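PDB 5XIL: putative prolyl-tRNA synthetase from Leishmania major, which probably attaches L-proline to its cognate tRNA at the expense of ATP, releasing AMP and diphosphate, as a class II aminoacyl-tRNA synthetase. Local coordinates for residues A[44-47]-A[48-51]; A[50-53]-A[54-58]; A[182-185]-A[186-190]. All coordinates share one frame; numbering follows the deposited sequence. Where two conformers were deposited one is given.

Interaction 1 of 3, residues A[44-47]-A[48-51]; sequences YVWK and CVQR
Y44 to R51 make two turns of regular alpha-helix, tied by bonds from C48, V49, Q50 and R51 N to Y44, V45, W46 and K47 O, the one from Q50 N to W46 O being the shortest at 2.8 Å. One turn on from Y44, the C48 sulfur sits obliquely to the tyrosine ring, SG 3.2 Å from CE2 and 3.8 Å from the ring centroid. A small, polarisable thiol suits this spot, since it can touch the Y44 ring and still pack on V288. W46 and Q50 pair differently. Q50 CG lies over one face of the indole, a CH-pi contact of 4.2 Å to the centroid of the five-membered ring, while the amide is turned 40° from the ring plane. Two N-H donors then converge on water 1: W46 NE1, whose acceptor, the water, lies in the indole plane 3.0 Å away, and Q50 NE2, weakly, at 3.3 Å. Farther along, a chi1 of -167° sets the K47 chain to run across the R51 guanidinium, with CD over one face and CE 3.0 Å from R51 NH2. Both cations form salt bridges with E58 of the second subunit, whose carboxylate gathers them. Away from this interface, V45 packs on helix 267-276, and W46 and V49 both rest on L264 of strand 253-265.

Interaction 2 of 3, residues A[50-53]-A[54-58]; sequences QRFL and GGKIE
I57 N donates to L53 O at 2.9 Å, nearly straight down the carbonyl, and the bonds to Q50 O from G54 N and to R51 O from G55 N are of about the same length. The last two approach from above the carbonyl planes, and the G54 bond is the more bent, with an N-H...O angle of 134°. At G54 and G55 the helix presents only hydrogens beside the preceding turn; the Q50 carbonyl lies so close to G54 that the small residue suits it. K56 N closes the same pattern on F52 O at a longer 3.3 Å. F52 and K56 run side by side, pointing the same way: K56 CD lies over one ring face and CE reaches F52 CZ at 3.4 Å. A lysine's methylenes can pack on a ring while the bend at its end (chi4 -89°) turns the amine aside. L53 CD1 meets I57 CG2 at 4.0 Å in the conformer given, one of two deposited, the side chains crossing at a slant; L53 also packs on C181 and Y182 of helix 168-189 and W136 of strand 131-139. E58 bridges to K47 and R51 of the second subunit, and R51 to its E58. A long helix placed here, just before strand 63-64 and against the second subunit, is consistent with motif 1 of class II synthetases, the dimer-forming element.

Interaction 3 of 3, residues A[182-185]-A[186-190]; sequences YASV and YEQLL
V185 O accepts two bonds, from L189 N at 3.1 Å and from L190 N at 3.2 Å. They differ in direction: L190 N comes in the carbonyl plane, whereas L189 N stands above it, 41° out. This is the widening of a pi-type turn at the end of helix 168-189, which lets one oxygen serve the last two amides; L190 N also bonds Y186 O weakly at 3.1 Å. Before it the bonds are regular, from Y186, E187 and Q188 N to Y182, A183 and S184 O. The side chains of S184, E187 and Q188 meet at water 2, which donates hydrogen bonds to E187 OE1 (2.6 Å) and, weakly, to S184 OG (3.4 Å), and accepts one from Q188 NE2 (2.8 Å). A carboxylate, a hydroxyl and an amide suit a shared water because they combine acceptors with a donor. S184 OG also bonds E180 O in the previous turn, and E187 OE2 forms a salt bridge with R196. The phenols lead into the neighbouring strands, Y182 OH bonding Q159 OE1 and Y186 OH bonding G227 O. Among the last carbonyls, Q188 O takes R287 NH1 and L190 O takes H276 NE2. Many polar atoms at this buried helix end thus find partners: one carbonyl taking two amides, a bound water, and residues of neighbouring strands, loops and helix 267-276.

From the N terminus, interactions 1 and 2 follow each other along helix 40-60, sharing Q50 and R51; interaction 3 comes much later, at the C-terminal end of helix 168-189. Each closes no more than a helical turn, and apart from the overlap of the first two none nests in or crosses another. The two helices pack together: the F52 ring lies against S184, V185 and Q188, and its CB against L189, while L189 also reaches C48 and V49, and V45 meets L190. The end of helix 168-189 thus packs on helix 40-60, which also meets the second subunit in interactions 1 and 2 and so links the core to the subunit interface.

Interaction 1 of 3, residues A[44-47]-A[48-51]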
ATOM      1  N   TYR A  44       8.123   6.136   5.705  1.00 10.29           N
ATOM      2  CA  TYR A  44       7.489   7.047   4.739  1.00 11.45           C
ATOM      3  C   TYR A  44       8.121   6.857   3.393  1.00 10.36           C
ATOM      4  O   TYR A  44       7.442   6.912   2.346  1.00 11.69           O
ATOM      5  CB  TYR A  44       7.623   8.500   5.135  1.00 11.87           C
ATOM      6  CG  TYR A  44       6.852   9.386   4.261  1.00 12.53           C
ATOM      7  CD1 TYR A  44       5.482   9.515   4.444  1.00 14.56           C
ATOM      8  CD2 TYR A  44       7.471  10.128   3.255  1.00 11.94           C
ATOM      9  CE1 TYR A  44       4.728  10.342   3.595  1.00 15.23           C
ATOM     10  CE2 TYR A  44       6.757  10.940   2.392  1.00 13.05           C
ATOM     11  CZ  TYR A  44       5.381  11.039   2.562  1.00 14.83           C
ATOM     12  OH  TYR A  44       4.660  11.835   1.752  1.00 15.49           O
ATOM     13  N   VAL A  45       9.443   6.610   3.404  1.00 11.35           N
ATOM     14  CA  VAL A  45      10.126   6.359   2.117  1.00 10.45           C
ATOM     15  C   VAL A  45       9.538   5.127   1.363  1.00 11.09           C
ATOM     16  O   VAL A  45       9.249   5.206   0.212  1.00 10.56           O
ATOM     17  CB  VAL A  45      11.648   6.239   2.297  1.00 11.02           C
ATOM     18  CG1 VAL A  45      12.278   6.007   0.976  1.00 10.41           C
ATOM     19  CG2 VAL A  45      12.200   7.476   2.972  1.00 11.38           C
ATOM     20  N   TRP A  46       9.337   4.026   2.085  1.00 11.47           N
ATOM     21  CA  TRP A  46       8.735   2.793   1.581  1.00 11.56           C
ATOM     22  C   TRP A  46       7.310   3.065   1.153  1.00 12.06           C
ATOM     23  O   TRP A  46       6.934   2.721   0.048  1.00 12.54           O
ATOM     24  CB  TRP A  46       8.856   1.673   2.597  1.00 12.45           C
ATOM     25  CG  TRP A  46       8.503   0.340   1.969  1.00 12.73           C
ATOM     26  CD1 TRP A  46       7.443  -0.409   2.284  1.00 13.86           C
ATOM     27  CD2 TRP A  46       9.158  -0.328   0.851  1.00 12.15           C
ATOM     28  NE1 TRP A  46       7.403  -1.548   1.473  1.00 15.21           N
ATOM     29  CE2 TRP A  46       8.429  -1.493   0.568  1.00 14.05           C
ATOM     30  CE3 TRP A  46      10.244  -0.031   0.057  1.00 12.34           C
ATOM     31  CZ2 TRP A  46       8.806  -2.399  -0.448  1.00 14.80           C
ATOM     32  CZ3 TRP A  46      10.638  -0.920  -0.919  1.00 12.37           C
ATOM     33  CH2 TRP A  46       9.923  -2.085  -1.176  1.00 13.39           C
ATOM     34  N   LYS A  47       6.584   3.851   1.929  1.00 12.76           N
ATOM     35  CA  LYS A  47       5.191   4.202   1.525  1.00 13.92           C
ATOM     36  C   LYS A  47       5.190   4.905   0.156  1.00 11.80           C
ATOM     37  O   LYS A  47       4.377   4.605  -0.693  1.00 12.32           O
ATOM     38  CB  LYS A  47       4.572   5.097   2.566  1.00 16.53           C
ATOM     39  CG  LYS A  47       3.125   5.227   2.376  1.00 22.80           C
ATOM     40  CD  LYS A  47       2.621   6.300   3.346  1.00 28.50           C
ATOM     41  CE  LYS A  47       1.288   5.916   3.956  1.00 32.38           C
ATOM     42  NZ  LYS A  47       0.789   7.059   4.787  1.00 35.60           N
ATOM     43  N   CYS A  48       6.146   5.790  -0.054  1.00 11.05           N
ATOM     44  CA  CYS A  48       6.311   6.569  -1.282  1.00 11.14           C
ATOM     45  C   CYS A  48       6.645   5.664  -2.443  1.00 10.84           C
ATOM     46  O   CYS A  48       6.116   5.811  -3.560  1.00 10.22           O
ATOM     47  CB  CYS A  48       7.396   7.640  -1.179  1.00 10.92           C
ATOM     48  SG  CYS A  48       6.908   9.011  -0.121  1.00 12.45           S
ATOM     49  N   VAL A  49       7.545   4.708  -2.157  1.00 10.10           N
ATOM     50  CA  VAL A  49       7.897   3.723  -3.153  1.00 10.70           C
ATOM     51  C   VAL A  49       6.717   2.855  -3.553  1.00 11.12           C
ATOM     52  O   VAL A  49       6.460   2.577  -4.780  1.00 13.05           O
ATOM     53  CB  VAL A  49       9.083   2.854  -2.702  1.00 10.18           C
ATOM     54  CG1 VAL A  49       9.295   1.675  -3.657  1.00 12.05           C
ATOM     55  CG2 VAL A  49      10.324   3.707  -2.552  1.00 10.44           C
ATOM     56  N   GLN A  50       5.973   2.432  -2.557  1.00 11.57           N
ATOM     57  CA  GLN A  50       4.778   1.637  -2.826  1.00 14.11           C
ATOM     58  C   GLN A  50       3.779   2.380  -3.740  1.00 13.68           C
ATOM     59  O   GLN A  50       3.262   1.815  -4.682  1.00 12.64           O
ATOM     60  CB  GLN A  50       4.049   1.260  -1.551  1.00 16.82           C
ATOM     61  CG  GLN A  50       4.686   0.166  -0.794  1.00 21.48           C
ATOM     62  CD  GLN A  50       3.937  -0.228   0.492  1.00 26.27           C
ATOM     63  OE1 GLN A  50       3.419   0.607   1.194  1.00 28.97           O
ATOM     64  NE2 GLN A  50       3.949  -1.487   0.797  1.00 30.75           N
ATOM     65  N   ARG A  51       3.502   3.632  -3.445  1.00 14.28           N
ATOM     66  CA  ARG A  51       2.611   4.428  -4.257  1.00 14.79           C
ATOM     67  C   ARG A  51       3.092   4.565  -5.691  1.00 12.77           C
ATOM     68  O   ARG A  51       2.342   4.285  -6.620  1.00 11.39           O
ATOM     69  CB  ARG A  51       2.371   5.763  -3.618  1.00 16.72           C
ATOM     70  CG  ARG A  51       1.501   5.603  -2.372  1.00 23.32           C
ATOM     71  CD  ARG A  51       1.410   6.912  -1.585  1.00 29.46           C
ATOM     72  NE  ARG A  51       0.594   6.746  -0.385  1.00 32.72           N
ATOM     73  CZ  ARG A  51       0.654   7.573   0.660  1.00 38.30           C
ATOM     74  NH1 ARG A  51       1.461   8.600   0.634  1.00 34.97           N
ATOM     75  NH2 ARG A  51      -0.110   7.376   1.722  1.00 44.15           N
TER
HETATM   76  O   HOH W   1       5.903  -4.141   1.075  1.00 24.88           O

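Interaction 2 of 3, residues A[50-53]-A[54-58]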
ATOM      1  N   GLN A  50       5.973   2.432  -2.557  1.00 11.57           N
ATOM      2  CA  GLN A  50       4.778   1.637  -2.826  1.00 14.11           C
ATOM      3  C   GLN A  50       3.779   2.380  -3.740  1.00 13.68           C
ATOM      4  O   GLN A  50       3.262   1.815  -4.682  1.00 12.64           O
ATOM      5  CB  GLN A  50       4.049   1.260  -1.551  1.00 16.82           C
ATOM      6  CG  GLN A  50       4.686   0.166  -0.794  1.00 21.48           C
ATOM      7  CD  GLN A  50       3.937  -0.228   0.492  1.00 26.27           C
ATOM      8  OE1 GLN A  50       3.419   0.607   1.194  1.00 28.97           O
ATOM      9  NE2 GLN A  50       3.949  -1.487   0.797  1.00 30.75           N
ATOM     10  N   ARG A  51       3.502   3.632  -3.445  1.00 14.28           N
ATOM     11  CA  ARG A  51       2.611   4.428  -4.257  1.00 14.79           C
ATOM     12  C   ARG A  51       3.092   4.565  -5.691  1.00 12.77           C
ATOM     13  O   ARG A  51       2.342   4.285  -6.620  1.00 11.39           O
ATOM     14  CB  ARG A  51       2.371   5.763  -3.618  1.00 16.72           C
ATOM     15  CG  ARG A  51       1.501   5.603  -2.372  1.00 23.32           C
ATOM     16  CD  ARG A  51       1.410   6.912  -1.585  1.00 29.46           C
ATOM     17  NE  ARG A  51       0.594   6.746  -0.385  1.00 32.72           N
ATOM     18  CZ  ARG A  51       0.654   7.573   0.660  1.00 38.30           C
ATOM     19  NH1 ARG A  51       1.461   8.600   0.634  1.00 34.97           N
ATOM     20  NH2 ARG A  51      -0.110   7.376   1.722  1.00 44.15           N
ATOM     21  N   PHE A  52       4.358   4.926  -5.857  1.00 13.44           N
ATOM     22  CA  PHE A  52       4.949   5.342  -7.097  1.00 12.82           C
ATOM     23  C   PHE A  52       5.141   4.100  -7.957  1.00 13.54           C
ATOM     24  O   PHE A  52       4.738   4.092  -9.077  1.00 12.54           O
ATOM     25  CB  PHE A  52       6.293   6.034  -6.807  1.00 14.08           C
ATOM     26  CG  PHE A  52       7.103   6.446  -8.012  1.00 14.23           C
ATOM     27  CD1 PHE A  52       6.808   7.615  -8.704  1.00 16.77           C
ATOM     28  CD2 PHE A  52       8.150   5.650  -8.489  1.00 15.87           C
ATOM     29  CE1 PHE A  52       7.581   8.019  -9.784  1.00 18.94           C
ATOM     30  CE2 PHE A  52       8.937   6.062  -9.559  1.00 17.31           C
ATOM     31  CZ  PHE A  52       8.630   7.224 -10.222  1.00 16.98           C
ATOM     32  N   LEU A  53       5.871   3.113  -7.429  1.00 12.86           N
ATOM     33  CA  LEU A  53       6.110   1.849  -8.161  1.00 13.95           C
ATOM     34  C   LEU A  53       4.819   1.038  -8.350  1.00 13.15           C
ATOM     35  O   LEU A  53       4.582   0.513  -9.418  1.00 13.31           O
ATOM     36  CB  LEU A  53       7.158   0.971  -7.431  1.00 13.32           C
ATOM     37  CG  LEU A  53       7.467  -0.387  -8.035  1.00 13.12           C
ATOM     38  CD1 LEU A  53       7.980  -0.187  -9.453  1.00 13.59           C
ATOM     39  CD2 LEU A  53       8.482  -1.108  -7.111  1.00 12.79           C
ATOM     40  N   GLY A  54       3.984   0.995  -7.345  1.00 13.09           N
ATOM     41  CA  GLY A  54       2.662   0.389  -7.441  1.00 14.89           C
ATOM     42  C   GLY A  54       1.871   0.953  -8.578  1.00 15.51           C
ATOM     43  O   GLY A  54       1.214   0.193  -9.305  1.00 15.89           O
ATOM     44  N   GLY A  55       1.837   2.259  -8.680  1.00 14.24           N
ATOM     45  CA  GLY A  55       1.142   2.921  -9.758  1.00 15.71           C
ATOM     46  C   GLY A  55       1.609   2.523 -11.129  1.00 14.45           C
ATOM     47  O   GLY A  55       0.803   2.191 -12.027  1.00 16.77           O
ATOM     48  N   LYS A  56       2.918   2.498 -11.295  1.00 14.99           N
ATOM     49  CA  LYS A  56       3.535   2.179 -12.536  1.00 14.45           C
ATOM     50  C   LYS A  56       3.277   0.735 -12.957  1.00 14.57           C
ATOM     51  O   LYS A  56       2.987   0.472 -14.118  1.00 14.56           O
ATOM     52  CB  LYS A  56       5.028   2.443 -12.473  1.00 16.68           C
ATOM     53  CG  LYS A  56       5.402   3.935 -12.474  1.00 19.38           C
ATOM     54  CD  LYS A  56       6.907   4.083 -12.413  1.00 23.26           C
ATOM     55  CE  LYS A  56       7.309   5.489 -12.813  1.00 29.79           C
ATOM     56  NZ  LYS A  56       7.478   5.445 -14.280  1.00 30.94           N
ATOM     57  N   ILE A  57       3.344  -0.182 -11.997  1.00 13.43           N
ATOM     58  CA  ILE A  57       3.145  -1.567 -12.435  0.51 13.80           C
ATOM     59  C   ILE A  57       1.640  -1.836 -12.689  1.00 13.44           C
ATOM     60  O   ILE A  57       1.312  -2.604 -13.596  1.00 13.63           O
ATOM     61  CB  ILE A  57       3.799  -2.573 -11.517  0.51 13.33           C
ATOM     62  CG1 ILE A  57       3.195  -2.494 -10.133  0.51 13.64           C
ATOM     63  CG2 ILE A  57       5.297  -2.336 -11.460  0.51 12.84           C
ATOM     64  CD1 ILE A  57       3.401  -3.772  -9.378  0.51 13.64           C
ATOM     65  N   GLU A  58       0.740  -1.130 -11.998  1.00 13.75           N
ATOM     66  CA  GLU A  58      -0.689  -1.222 -12.301  1.00 16.47           C
ATOM     67  C   GLU A  58      -0.944  -0.724 -13.691  1.00 16.24           C
ATOM     68  O   GLU A  58      -1.665  -1.356 -14.492  1.00 13.78           O
ATOM     69  CB  GLU A  58      -1.584  -0.532 -11.239  1.00 20.45           C
ATOM     70  CG  GLU A  58      -3.067  -0.507 -11.598  1.00 23.98           C
ATOM     71  CD  GLU A  58      -3.991   0.058 -10.502  1.00 29.80           C
ATOM     72  OE1 GLU A  58      -3.787  -0.171  -9.292  1.00 29.87           O
ATOM     73  OE2 GLU A  58      -4.968   0.721 -10.880  1.00 34.80           O
TER

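Interaction 3 of 3, residues A[182-185]-A[186-190]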
ATOM      1  N   TYR A 182      12.165   0.384 -11.958  1.00  9.15           N
ATOM      2  CA  TYR A 182      13.077   0.338 -10.831  1.00  9.18           C
ATOM      3  C   TYR A 182      14.118   1.508 -10.944  1.00  9.64           C
ATOM      4  O   TYR A 182      14.490   2.128  -9.931  1.00  8.29           O
ATOM      5  CB  TYR A 182      13.760  -1.047 -10.808  1.00  9.33           C
ATOM      6  CG  TYR A 182      12.867  -2.226 -10.435  1.00  8.66           C
ATOM      7  CD1 TYR A 182      11.617  -2.034  -9.816  1.00  9.62           C
ATOM      8  CD2 TYR A 182      13.270  -3.527 -10.665  1.00  9.07           C
ATOM      9  CE1 TYR A 182      10.849  -3.096  -9.447  1.00  9.40           C
ATOM     10  CE2 TYR A 182      12.508  -4.558 -10.307  1.00  9.37           C
ATOM     11  CZ  TYR A 182      11.317  -4.387  -9.688  1.00  9.70           C
ATOM     12  OH  TYR A 182      10.596  -5.480  -9.226  1.00  9.94           O
ATOM     13  N   ALA A 183      14.652   1.712 -12.146  1.00  9.83           N
ATOM     14  CA  ALA A 183      15.546   2.818 -12.400  1.00 11.62           C
ATOM     15  C   ALA A 183      14.856   4.119 -11.971  1.00 11.26           C
ATOM     16  O   ALA A 183      15.520   5.006 -11.396  1.00 10.42           O
ATOM     17  CB  ALA A 183      15.968   2.913 -13.863  1.00 11.99           C
ATOM     18  N   SER A 184      13.601   4.255 -12.340  1.00 11.56           N
ATOM     19  CA  SER A 184      12.831   5.456 -12.020  1.00 12.30           C
ATOM     20  C   SER A 184      12.621   5.638 -10.533  1.00 10.28           C
ATOM     21  O   SER A 184      12.673   6.746 -10.031  1.00 11.27           O
ATOM     22  CB  SER A 184      11.497   5.489 -12.704  1.00 13.82           C
ATOM     23  OG  SER A 184      11.698   5.363 -14.079  1.00 21.95           O
ATOM     24  N   VAL A 185      12.361   4.573  -9.818  1.00 10.42           N
ATOM     25  CA  VAL A 185      12.419   4.613  -8.338  1.00 10.82           C
ATOM     26  C   VAL A 185      13.656   5.300  -7.800  1.00  9.88           C
ATOM     27  O   VAL A 185      13.559   6.301  -7.064  1.00 10.21           O
ATOM     28  CB  VAL A 185      12.199   3.239  -7.658  1.00 10.75           C
ATOM     29  CG1 VAL A 185      12.408   3.321  -6.151  1.00 10.25           C
ATOM     30  CG2 VAL A 185      10.798   2.751  -7.958  1.00 12.06           C
ATOM     31  N   TYR A 186      14.825   4.795  -8.172  1.00  9.70           N
ATOM     32  CA  TYR A 186      16.060   5.330  -7.676  1.00  9.33           C
ATOM     33  C   TYR A 186      16.268   6.775  -8.137  1.00  9.76           C
ATOM     34  O   TYR A 186      16.515   7.652  -7.314  1.00  9.62           O
ATOM     35  CB  TYR A 186      17.243   4.494  -8.185  1.00  8.52           C
ATOM     36  CG  TYR A 186      17.450   3.273  -7.310  1.00  8.76           C
ATOM     37  CD1 TYR A 186      18.031   3.421  -6.055  1.00  9.89           C
ATOM     38  CD2 TYR A 186      17.058   2.003  -7.679  1.00 10.21           C
ATOM     39  CE1 TYR A 186      18.242   2.368  -5.210  1.00  9.49           C
ATOM     40  CE2 TYR A 186      17.252   0.898  -6.846  1.00 10.07           C
ATOM     41  CZ  TYR A 186      17.917   1.069  -5.632  1.00 10.46           C
ATOM     42  OH  TYR A 186      18.104   0.074  -4.681  1.00 10.09           O
ATOM     43  N   GLU A 187      16.054   7.004  -9.412  1.00  9.67           N
ATOM     44  CA  GLU A 187      16.367   8.319  -9.989  1.00 12.15           C
ATOM     45  C   GLU A 187      15.354   9.437  -9.600  1.00 13.44           C
ATOM     46  O   GLU A 187      15.763  10.547  -9.151  1.00 12.83           O
ATOM     47  CB  GLU A 187      16.503   8.234 -11.515  1.00 13.46           C
ATOM     48  CG  GLU A 187      17.689   7.463 -12.033  1.00 14.56           C
ATOM     49  CD  GLU A 187      17.635   7.155 -13.530  1.00 16.26           C
ATOM     50  OE1 GLU A 187      16.570   7.166 -14.101  1.00 18.42           O
ATOM     51  OE2 GLU A 187      18.670   6.795 -14.137  1.00 18.13           O
ATOM     52  N   GLN A 188      14.080   9.120  -9.786  1.00 12.22           N
ATOM     53  CA  GLN A 188      13.005  10.105  -9.690  1.00 14.40           C
ATOM     54  C   GLN A 188      12.540  10.250  -8.279  1.00 14.47           C
ATOM     55  O   GLN A 188      12.211  11.368  -7.879  1.00 18.03           O
ATOM     56  CB  GLN A 188      11.854   9.759 -10.603  1.00 15.09           C
ATOM     57  CG  GLN A 188      12.303   9.775 -12.024  1.00 18.22           C
ATOM     58  CD  GLN A 188      11.200   9.426 -12.962  1.00 24.04           C
ATOM     59  OE1 GLN A 188       9.990   9.570 -12.659  1.00 31.64           O
ATOM     60  NE2 GLN A 188      11.586   8.938 -14.108  1.00 30.67           N
ATOM     61  N   LEU A 189      12.521   9.172  -7.481  1.00 12.73           N
ATOM     62  CA  LEU A 189      12.156   9.319  -6.070  1.00 12.43           C
ATOM     63  C   LEU A 189      13.316   9.574  -5.188  1.00 13.48           C
ATOM     64  O   LEU A 189      13.246  10.402  -4.288  1.00 10.75           O
ATOM     65  CB  LEU A 189      11.362   8.150  -5.514  1.00 13.94           C
ATOM     66  CG  LEU A 189       9.905   8.046  -5.801  1.00 15.98           C
ATOM     67  CD1 LEU A 189       9.442   6.833  -4.962  1.00 14.90           C
ATOM     68  CD2 LEU A 189       9.126   9.246  -5.310  1.00 16.35           C
ATOM     69  N   LEU A 190      14.425   8.828  -5.366  1.00 10.74           N
ATOM     70  CA  LEU A 190      15.432   8.837  -4.357  1.00 10.36           C
ATOM     71  C   LEU A 190      16.686   9.660  -4.720  1.00  9.34           C
ATOM     72  O   LEU A 190      17.610   9.691  -3.956  1.00  9.21           O
ATOM     73  CB  LEU A 190      15.834   7.372  -4.052  1.00 11.66           C
ATOM     74  CG  LEU A 190      14.716   6.406  -3.715  1.00 11.73           C
ATOM     75  CD1 LEU A 190      15.298   5.012  -3.422  1.00 13.04           C
ATOM     76  CD2 LEU A 190      13.819   6.903  -2.608  1.00 12.15           C
TER
HETATM   77  O   HOH W   2      14.086   7.694 -14.548  1.00 22.73           O